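Local coordinates for periplasmic lipopolysaccharide transport protein LPTH (Pseudomonas aeruginosa, PDB 4UU4), which binds lipopolysaccharide and is required to carry it across the periplasm from the inner to the outer membrane, possibly as part of a bridge between them, at residues Lys103-Thr108 / Lys125-Gly130; Gln115-Leu120 / Val139-Arg144. All coordinates share one frame; numbering follows the deposited sequence.

Interaction 1 of 2, residues Lys103-Thr108 / Lys125-Gly130; sequences KAYGLT and KVIQEG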
loop_
_atom_site.group_PDB
_atom_site.type_symbol
_atom_site.label_atom_id
_atom_site.label_comp_id
_atom_site.label_asym_id
_atom_site.label_seq_id
_atom_site.Cartn_x
_atom_site.Cartn_y
_atom_site.Cartn_z
ATOM N N LYS A 103 4.809 -2.959 -8.566
ATOM C CA LYS A 103 3.946 -1.793 -8.461
ATOM C C LYS A 103 2.586 -2.221 -7.937
ATOM O O LYS A 103 2.152 -3.351 -8.152
ATOM C CB LYS A 103 3.791 -1.105 -9.818
ATOM C CG LYS A 103 5.099 -0.631 -10.430
ATOM C CD LYS A 103 4.868 0.034 -11.774
ATOM C CE LYS A 103 6.171 0.522 -12.383
ATOM N NZ LYS A 103 5.987 1.032 -13.770
ATOM N N ALA A 104 1.923 -1.313 -7.235
ATOM C CA ALA A 104 0.607 -1.581 -6.681
ATOM C C ALA A 104 -0.233 -0.313 -6.696
ATOM O O ALA A 104 0.251 0.775 -6.401
ATOM C CB ALA A 104 0.725 -2.141 -5.272
ATOM N N TYR A 105 -1.496 -0.464 -7.060
ATOM C CA TYR A 105 -2.381 0.673 -7.186
ATOM C C TYR A 105 -3.686 0.377 -6.488
ATOM O O TYR A 105 -4.145 -0.762 -6.478
ATOM C CB TYR A 105 -2.660 0.966 -8.656
ATOM C CG TYR A 105 -1.431 1.274 -9.486
ATOM C CD1 TYR A 105 -0.722 0.259 -10.128
ATOM C CD2 TYR A 105 -0.997 2.582 -9.653
ATOM C CE1 TYR A 105 0.392 0.546 -10.902
ATOM C CE2 TYR A 105 0.113 2.876 -10.423
ATOM C CZ TYR A 105 0.804 1.857 -11.045
ATOM O OH TYR A 105 1.910 2.159 -11.809
ATOM N N GLY A 106 -4.291 1.406 -5.911
ATOM C CA GLY A 106 -5.602 1.229 -5.315
ATOM C C GLY A 106 -6.175 2.537 -4.832
ATOM O O GLY A 106 -5.429 3.411 -4.422
ATOM N N LEU A 107 -7.495 2.677 -4.890
ATOM C CA LEU A 107 -8.146 3.854 -4.335
ATOM C C LEU A 107 -7.806 4.011 -2.854
ATOM O O LEU A 107 -7.483 5.108 -2.410
ATOM C CB LEU A 107 -9.655 3.811 -4.565
ATOM C CG LEU A 107 -10.153 4.764 -5.657
ATOM C CD1 LEU A 107 -9.261 4.690 -6.883
ATOM C CD2 LEU A 107 -11.604 4.475 -6.032
ATOM N N THR A 108 -7.856 2.918 -2.096
ATOM C CA THR A 108 -7.341 2.948 -0.727
ATOM C C THR A 108 -6.246 1.899 -0.550
ATOM O O THR A 108 -6.408 0.757 -0.968
ATOM C CB THR A 108 -8.456 2.734 0.321
ATOM O OG1 THR A 108 -9.431 3.775 0.205
ATOM C CG2 THR A 108 -7.887 2.742 1.732
ATOM N N LYS A 125 -4.890 -2.854 -8.338
ATOM C CA LYS A 125 -4.037 -3.348 -9.408
ATOM C C LYS A 125 -2.670 -3.704 -8.836
ATOM O O LYS A 125 -2.251 -3.135 -7.837
ATOM C CB LYS A 125 -3.899 -2.298 -10.515
ATOM C CG LYS A 125 -3.456 -2.851 -11.865
ATOM C CD LYS A 125 -3.112 -1.733 -12.844
ATOM C CE LYS A 125 -4.234 -0.707 -12.954
ATOM N NZ LYS A 125 -3.843 0.480 -13.775
ATOM N N VAL A 126 -1.991 -4.664 -9.455
ATOM C CA VAL A 126 -0.629 -5.033 -9.075
ATOM C C VAL A 126 0.165 -5.415 -10.314
ATOM O O VAL A 126 -0.224 -6.321 -11.050
ATOM C CB VAL A 126 -0.586 -6.239 -8.110
ATOM C CG1 VAL A 126 0.848 -6.678 -7.890
ATOM C CG2 VAL A 126 -1.234 -5.910 -6.782
ATOM N N ILE A 127 1.280 -4.732 -10.546
ATOM C CA ILE A 127 2.143 -5.083 -11.662
ATOM C C ILE A 127 3.446 -5.707 -11.173
ATOM O O ILE A 127 4.302 -5.018 -10.610
ATOM C CB ILE A 127 2.448 -3.869 -12.555
ATOM C CG1 ILE A 127 1.155 -3.135 -12.917
ATOM C CG2 ILE A 127 3.173 -4.308 -13.812
ATOM C CD1 ILE A 127 1.377 -1.834 -13.662
ATOM N N GLN A 128 3.575 -7.018 -11.372
ATOM C CA GLN A 128 4.821 -7.714 -11.073
ATOM C C GLN A 128 5.403 -8.418 -12.306
ATOM O O GLN A 128 4.846 -9.390 -12.815
ATOM C CB GLN A 128 4.686 -8.651 -9.854
ATOM C CG GLN A 128 3.904 -9.945 -10.039
ATOM C CD GLN A 128 4.047 -10.873 -8.843
ATOM O OE1 GLN A 128 3.928 -10.445 -7.693
ATOM N NE2 GLN A 128 4.321 -12.144 -9.107
ATOM N N GLU A 129 6.520 -7.879 -12.793
ATOM C CA GLU A 129 7.285 -8.467 -13.894
ATOM C C GLU A 129 6.436 -8.764 -15.130
ATOM O O GLU A 129 6.399 -9.896 -15.614
ATOM C CB GLU A 129 8.000 -9.731 -13.417
ATOM C CG GLU A 129 8.601 -9.586 -12.027
ATOM C CD GLU A 129 9.160 -10.885 -11.488
ATOM O OE1 GLU A 129 10.337 -11.185 -11.773
ATOM O OE2 GLU A 129 8.427 -11.606 -10.777
ATOM N N GLY A 130 5.746 -7.743 -15.630
ATOM C CA GLY A 130 4.922 -7.889 -16.816
ATOM C C GLY A 130 3.553 -8.471 -16.515
ATOM O O GLY A 130 2.596 -8.239 -17.253
#

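Interaction 2 of 2, residues Gln115-Leu120 / Val139-Arg144; sequences QNRVVL and VYDTQR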
loop_
_atom_site.group_PDB
_atom_site.type_symbol
_atom_site.label_atom_id
_atom_site.label_comp_id
_atom_site.label_asym_id
_atom_site.label_seq_id
_atom_site.Cartn_x
_atom_site.Cartn_y
_atom_site.Cartn_z
ATOM N N GLN A 115 2.390 -6.350 10.336
ATOM C CA GLN A 115 1.892 -7.601 9.776
ATOM C C GLN A 115 2.593 -8.012 8.478
ATOM O O GLN A 115 2.426 -9.141 8.017
ATOM C CB GLN A 115 0.391 -7.476 9.501
ATOM C CG GLN A 115 -0.352 -6.617 10.512
ATOM C CD GLN A 115 -1.157 -7.444 11.485
ATOM O OE1 GLN A 115 -1.986 -8.263 11.078
ATOM N NE2 GLN A 115 -0.885 -7.272 12.784
ATOM N N ASN A 116 3.371 -7.102 7.898
ATOM C CA ASN A 116 3.872 -7.249 6.529
ATOM C C ASN A 116 2.731 -7.498 5.541
ATOM O O ASN A 116 2.756 -8.472 4.779
ATOM C CB ASN A 116 4.919 -8.366 6.417
ATOM C CG ASN A 116 6.202 -8.044 7.157
ATOM O OD1 ASN A 116 6.604 -6.884 7.261
ATOM N ND2 ASN A 116 6.859 -9.079 7.672
ATOM N N ARG A 117 1.726 -6.627 5.571
ATOM C CA ARG A 117 0.551 -6.788 4.722
ATOM C C ARG A 117 0.104 -5.482 4.084
ATOM O O ARG A 117 -0.070 -4.470 4.758
ATOM C CB ARG A 117 -0.604 -7.407 5.513
ATOM C CG ARG A 117 -1.031 -8.772 4.999
ATOM C CD ARG A 117 -1.706 -9.592 6.082
ATOM N NE ARG A 117 -1.478 -11.025 5.897
ATOM C CZ ARG A 117 -0.380 -11.661 6.294
ATOM N NH1 ARG A 117 0.595 -10.990 6.893
ATOM N NH2 ARG A 117 -0.251 -12.966 6.092
ATOM N N VAL A 118 -0.081 -5.512 2.771
ATOM C CA VAL A 118 -0.550 -4.342 2.043
ATOM C C VAL A 118 -1.876 -4.641 1.356
ATOM O O VAL A 118 -1.919 -5.394 0.386
ATOM C CB VAL A 118 0.466 -3.893 0.979
ATOM C CG1 VAL A 118 0.055 -2.558 0.398
ATOM C CG2 VAL A 118 1.858 -3.802 1.578
ATOM N N VAL A 119 -2.960 -4.049 1.851
ATOM C CA VAL A 119 -4.269 -4.280 1.246
ATOM C C VAL A 119 -4.743 -3.113 0.375
ATOM O O VAL A 119 -4.854 -1.974 0.826
ATOM C CB VAL A 119 -5.339 -4.683 2.287
ATOM C CG1 VAL A 119 -5.262 -3.789 3.504
ATOM C CG2 VAL A 119 -6.729 -4.647 1.671
ATOM N N LEU A 120 -4.997 -3.431 -0.889
ATOM C CA LEU A 120 -5.465 -2.478 -1.881
ATOM C C LEU A 120 -6.960 -2.676 -2.088
ATOM O O LEU A 120 -7.407 -3.780 -2.380
ATOM C CB LEU A 120 -4.729 -2.704 -3.203
ATOM C CG LEU A 120 -3.207 -2.843 -3.092
ATOM C CD1 LEU A 120 -2.729 -4.157 -3.687
ATOM C CD2 LEU A 120 -2.508 -1.680 -3.764
ATOM N N VAL A 139 -4.739 -8.351 -1.449
ATOM C CA VAL A 139 -3.917 -8.387 -0.250
ATOM C C VAL A 139 -2.516 -8.889 -0.591
ATOM O O VAL A 139 -2.362 -9.889 -1.280
ATOM C CB VAL A 139 -4.555 -9.274 0.830
ATOM C CG1 VAL A 139 -3.793 -9.145 2.140
ATOM C CG2 VAL A 139 -6.009 -8.888 1.018
ATOM N N TYR A 140 -1.494 -8.190 -0.107
ATOM C CA TYR A 140 -0.119 -8.506 -0.476
ATOM C C TYR A 140 0.810 -8.693 0.722
ATOM O O TYR A 140 1.166 -7.731 1.407
ATOM C CB TYR A 140 0.432 -7.439 -1.425
ATOM C CG TYR A 140 1.870 -7.656 -1.836
ATOM C CD1 TYR A 140 2.298 -8.883 -2.321
ATOM C CD2 TYR A 140 2.796 -6.630 -1.753
ATOM C CE1 TYR A 140 3.610 -9.081 -2.700
ATOM C CE2 TYR A 140 4.109 -6.819 -2.130
ATOM C CZ TYR A 140 4.511 -8.043 -2.601
ATOM O OH TYR A 140 5.823 -8.229 -2.974
ATOM N N ASP A 141 1.192 -9.942 0.966
ATOM C CA ASP A 141 2.217 -10.257 1.949
ATOM C C ASP A 141 3.567 -9.885 1.348
ATOM O O ASP A 141 3.954 -10.414 0.314
ATOM C CB ASP A 141 2.172 -11.747 2.297
ATOM C CG ASP A 141 3.065 -12.108 3.472
ATOM O OD1 ASP A 141 4.250 -11.712 3.481
ATOM O OD2 ASP A 141 2.577 -12.796 4.393
ATOM N N THR A 142 4.276 -8.967 1.994
ATOM C CA THR A 142 5.566 -8.510 1.487
ATOM C C THR A 142 6.699 -9.458 1.872
ATOM O O THR A 142 7.797 -9.384 1.317
ATOM C CB THR A 142 5.906 -7.097 2.001
ATOM O OG1 THR A 142 6.002 -7.116 3.430
ATOM C CG2 THR A 142 4.839 -6.097 1.578
ATOM N N GLN A 143 6.430 -10.346 2.826
ATOM C CA GLN A 143 7.435 -11.296 3.293
ATOM C C GLN A 143 7.346 -12.594 2.506
ATOM O O GLN A 143 8.296 -12.987 1.834
ATOM C CB GLN A 143 7.268 -11.583 4.787
ATOM C CG GLN A 143 8.438 -12.344 5.401
ATOM C CD GLN A 143 8.008 -13.289 6.508
ATOM O OE1 GLN A 143 6.819 -13.544 6.691
ATOM N NE2 GLN A 143 8.978 -13.816 7.251
ATOM N N ARG A 144 6.196 -13.256 2.592
ATOM C CA ARG A 144 5.972 -14.499 1.866
ATOM C C ARG A 144 5.829 -14.221 0.372
ATOM O O ARG A 144 5.889 -15.137 -0.446
ATOM C CB ARG A 144 4.721 -15.207 2.390
ATOM C CG ARG A 144 4.681 -15.364 3.904
ATOM C CD ARG A 144 3.372 -15.994 4.370
ATOM N NE ARG A 144 3.243 -17.379 3.924
ATOM C CZ ARG A 144 2.181 -18.146 4.151
ATOM N NH1 ARG A 144 1.144 -17.666 4.824
ATOM N NH2 ARG A 144 2.156 -19.396 3.703
#

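Interaction 1 of 2, residues Lys103-Thr108 / Lys125-Gly130
The Tyr105 ring leans across to the neighbouring antiparallel strand, meeting both Lys125, its partner there, and Ile127 obliquely. Its CG is anti to its own carbonyl carbon (chi1 -59°), which brings the CD1-CE1 side of the ring to that strand. Tyr105 CE1 meets the Ile127 CD1 methyl at 3.8 Å, while Tyr105 CD1 touches Lys125 CB and CD, the latter at 4.1 Å. The Lys125 chain bends at chi3 and carries its ammonium over the ring: NZ is 5.1 Å from the Tyr105 centroid, a long and at most weak cation-pi approach. Beneath these side chains, Lys103 pairs with Ile127 and Tyr105 with Lys125 as hydrogen-bonded pairs. This is the antiparallel pairing of strands 102-106 and 124-128 in one sheet of the LptA-type beta-jellyroll. Each of the two pairs closes a ring of two backbone bonds, among them Tyr105 N to Lys125 O at 2.9 Å. Lys103 and Ile127 touch through their CB atoms, 4.1 Å apart, and the extended lysine chain then leads away. Ala104 and Val126, a non-hydrogen-bonded pair, turn to the other, buried face. On its other flank, toward strand 89-93, the Tyr105 ring meets that of Tyr90, with planes at about 45°.

Interaction 2 of 2, residues Gln115-Leu120 / Val139-Arg144
Val118 and Tyr140 form the hydrogen-bonded pair of two antiparallel strands, Val118 N to Tyr140 O and Tyr140 N to Val118 O both at 2.9 Å, and Thr142 N adds a longer bond of 3.2 Å to Asn116 O where the strand ends. On one face stand Arg117, Val119, Val139 and Asp141. Arg117 CG rests on Val139 CG1 at 4.0 Å; beyond it the arginine chain bends and swings its guanidinium over Asp141. The carboxylate lies over one face of that group, with the two planes 67° apart, and Arg117 NH2 stands 3.3 Å from Asp141 OD2. The other oxygen, Asp141 OD1, turns to the backbone just ahead and accepts from Gln143 N and Arg144 N, the first bond making an Asx turn and the two together an Asx motif as the chain leaves the strand. On the opposite face, Val118 CG2 meets the Thr142 CG2 methyl at 3.8 Å, the side chains crossing at about a right angle. Thr142 OG1 sits in the crowded position between N and carbonyl carbon (chi1 62°), which carries it to Asn116 CB at 3.4 Å. Tyr140 leads inward from this face, and its OH is hydrogen-bonded to Gln93 NE2. Asp141 thus divides its oxygens: OD1 fixes the turn, while OD2 probably holds Arg117 by charge alone, since no N-H points at it.

In the fold
Interactions 1 and 2 lie in the two facing antiparallel sheets of the jellyroll, with centres about 12 Å apart. Along the chain their segments alternate: 103-108, 115-120, 125-130, 139-144. Around Leu107 and Thr108 the chain turns a corner from the sheet of interaction 1 to that of interaction 2; strand 117-121 is followed directly by strand 124-128, back in the first sheet. The two contacts meet in the interior through Leu120, whose CD2 lies 3.6 Å from Ala104 CB and whose CD1 reaches Val126 CG2. Leu120 thus ties the two strand pairings together between the sheets of the jellyroll, the fold also seen in E. coli Lpt proteins.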